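Local structure of adapter protein MecA 2 (Bacillus subtilis, 3JTO) at residues Ile7-Ser12 against Asp37-Leu42. The protein is an adaptor that delivers unfolded and aggregated proteins, and the competence factor ComK, to the ClpC protease, which its C-terminal domain contacts. Numbering follows the deposited sequence.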
loop_
_atom_site.group_PDB
_atom_site.type_symbol
_atom_site.label_atom_id
_atom_site.label_comp_id
_atom_site.label_asym_id
_atom_site.label_seq_id
_atom_site.Cartn_x
_atom_site.Cartn_y
_atom_site.Cartn_z
ATOM N N ILE A 7 3.079 1.511 -5.900
ATOM C CA ILE A 7 3.229 2.408 -4.760
ATOM C C ILE A 7 2.272 3.597 -4.821
ATOM O O ILE A 7 2.294 4.372 -5.771
ATOM C CB ILE A 7 4.636 2.959 -4.620
ATOM C CG1 ILE A 7 5.668 1.837 -4.644
ATOM C CG2 ILE A 7 4.754 3.734 -3.323
ATOM C CD1 ILE A 7 7.098 2.360 -4.666
ATOM N N TYR A 8 1.451 3.729 -3.781
ATOM C CA TYR A 8 0.501 4.823 -3.634
ATOM C C TYR A 8 0.768 5.711 -2.416
ATOM O O TYR A 8 1.261 5.243 -1.389
ATOM C CB TYR A 8 -0.919 4.263 -3.540
ATOM C CG TYR A 8 -1.639 4.256 -4.861
ATOM C CD1 TYR A 8 -2.740 5.080 -5.083
ATOM C CD2 TYR A 8 -1.207 3.443 -5.895
ATOM C CE1 TYR A 8 -3.383 5.082 -6.295
ATOM C CE2 TYR A 8 -1.843 3.437 -7.102
ATOM C CZ TYR A 8 -2.923 4.254 -7.301
ATOM O OH TYR A 8 -3.543 4.230 -8.520
ATOM N N GLN A 9 0.374 6.978 -2.552
ATOM C CA GLN A 9 0.529 8.054 -1.569
ATOM C C GLN A 9 -0.807 8.336 -0.842
ATOM O O GLN A 9 -1.850 8.478 -1.484
ATOM C CB GLN A 9 0.864 9.304 -2.361
ATOM C CG GLN A 9 1.937 10.210 -1.861
ATOM C CD GLN A 9 2.284 11.216 -2.941
ATOM O OE1 GLN A 9 1.402 11.627 -3.700
ATOM N NE2 GLN A 9 3.563 11.593 -3.047
ATOM N N PHE A 10 -0.779 8.442 0.483
ATOM C CA PHE A 10 -1.991 8.758 1.250
ATOM C C PHE A 10 -1.720 9.885 2.227
ATOM O O PHE A 10 -0.674 9.911 2.889
ATOM C CB PHE A 10 -2.511 7.528 2.000
ATOM C CG PHE A 10 -2.702 6.335 1.115
ATOM C CD1 PHE A 10 -3.914 6.118 0.480
ATOM C CD2 PHE A 10 -1.653 5.456 0.882
ATOM C CE1 PHE A 10 -4.080 5.040 -0.358
ATOM C CE2 PHE A 10 -1.811 4.384 0.058
ATOM C CZ PHE A 10 -3.022 4.167 -0.568
ATOM N N HIS A 11 -2.661 10.819 2.316
ATOM C CA HIS A 11 -2.490 11.975 3.190
ATOM C C HIS A 11 -2.414 11.563 4.659
ATOM O O HIS A 11 -1.690 12.179 5.436
ATOM C CB HIS A 11 -3.584 13.021 2.954
ATOM C CG HIS A 11 -4.878 12.723 3.647
ATOM N ND1 HIS A 11 -5.953 12.146 3.003
ATOM C CD2 HIS A 11 -5.278 12.942 4.922
ATOM C CE1 HIS A 11 -6.953 12.004 3.856
ATOM N NE2 HIS A 11 -6.569 12.481 5.027
ATOM N N SER A 12 -3.124 10.506 5.044
ATOM C CA SER A 12 -3.025 10.043 6.422
ATOM C C SER A 12 -3.134 8.539 6.548
ATOM O O SER A 12 -3.625 7.861 5.659
ATOM C CB SER A 12 -4.089 10.696 7.306
ATOM O OG SER A 12 -5.175 9.811 7.536
ATOM N N ASP A 37 7.946 12.427 4.280
ATOM C CA ASP A 37 7.483 13.796 4.022
ATOM C C ASP A 37 6.059 14.055 4.496
ATOM O O ASP A 37 5.213 14.522 3.728
ATOM C CB ASP A 37 7.582 14.154 2.545
ATOM C CG ASP A 37 7.238 15.620 2.284
ATOM O OD1 ASP A 37 7.457 16.447 3.199
ATOM O OD2 ASP A 37 6.744 15.938 1.180
ATOM N N GLY A 38 5.798 13.735 5.754
ATOM C CA GLY A 38 4.485 13.935 6.333
ATOM C C GLY A 38 3.361 13.069 5.791
ATOM O O GLY A 38 2.203 13.315 6.129
ATOM N N GLN A 39 3.681 12.063 4.971
ATOM C CA GLN A 39 2.649 11.158 4.439
ATOM C C GLN A 39 2.944 9.649 4.451
ATOM O O GLN A 39 4.078 9.194 4.648
ATOM C CB GLN A 39 2.233 11.584 3.029
ATOM C CG GLN A 39 3.347 12.181 2.226
ATOM C CD GLN A 39 2.843 13.085 1.128
ATOM O OE1 GLN A 39 3.571 13.952 0.638
ATOM N NE2 GLN A 39 1.594 12.890 0.732
ATOM N N TYR A 40 1.894 8.881 4.217
ATOM C CA TYR A 40 2.008 7.439 4.205
ATOM C C TYR A 40 2.028 6.878 2.796
ATOM O O TYR A 40 1.378 7.399 1.876
ATOM C CB TYR A 40 0.920 6.796 5.069
ATOM C CG TYR A 40 1.137 7.117 6.525
ATOM C CD1 TYR A 40 1.980 6.337 7.303
ATOM C CD2 TYR A 40 0.556 8.235 7.106
ATOM C CE1 TYR A 40 2.211 6.637 8.627
ATOM C CE2 TYR A 40 0.779 8.541 8.429
ATOM C CZ TYR A 40 1.604 7.744 9.181
ATOM O OH TYR A 40 1.826 8.042 10.501
ATOM N N PHE A 41 2.815 5.824 2.634
ATOM C CA PHE A 41 2.945 5.170 1.342
ATOM C C PHE A 41 2.732 3.701 1.536
ATOM O O PHE A 41 3.250 3.104 2.479
ATOM C CB PHE A 41 4.327 5.413 0.734
ATOM C CG PHE A 41 4.599 6.850 0.414
ATOM C CD1 PHE A 41 4.426 7.332 -0.875
ATOM C CD2 PHE A 41 5.036 7.728 1.407
ATOM C CE1 PHE A 41 4.690 8.670 -1.180
ATOM C CE2 PHE A 41 5.295 9.063 1.115
ATOM C CZ PHE A 41 5.119 9.536 -0.181
ATOM N N LEU A 42 1.949 3.118 0.652
ATOM C CA LEU A 42 1.770 1.684 0.659
ATOM C C LEU A 42 2.428 1.128 -0.606
ATOM O O LEU A 42 2.143 1.569 -1.711
ATOM C CB LEU A 42 0.285 1.337 0.702
ATOM C CG LEU A 42 -0.118 -0.129 0.508
ATOM C CD1 LEU A 42 0.176 -0.948 1.762
ATOM C CD2 LEU A 42 -1.590 -0.245 0.138
#
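Tyr8 with Leu42 and Phe10 with Tyr40 form antiparallel hydrogen-bonded pairs, joining strands 4-10 and 39-47 in the antiparallel sheet of the MecA C-terminal domain, the part that interacts with ClpC. Four backbone hydrogen bonds tie the two strands, the shortest from Phe10 N to Tyr40 O at 2.8 Å. Phe10 and Leu42 are buried, Phe10 CE2 lying 3.8 Å from Leu42 CB and both side chains leaning on Leu59 of helix 49-59. On the reverse face Gln9 and Phe41, a non-hydrogen-bonded pair, run closely side by side. With CG anti to the carbonyl carbon (chi1 -64°), the Phe41 ring meets the Gln9 chain, CE1 lying 3.6 Å from Gln9 NE2. The Gln9 amide stands 61° from the ring plane. An alanine in place of Phe41 would probably strip the Gln9 chain of this support and open a gap beside Ile7 and Leu73 of helix 70-76. Toward the exposed turn at Gly38 the contact thins: His11 points away, though Tyr40 CD2 still lies 3.7 Å from C of Ser12, the N-cap of helix 13-25. On the same face as Phe41, the partly exposed amides of Gln9 and Gln39 stack with planes 10° apart, Gln39 NE2 lying 4.1 Å from Gln9 CD.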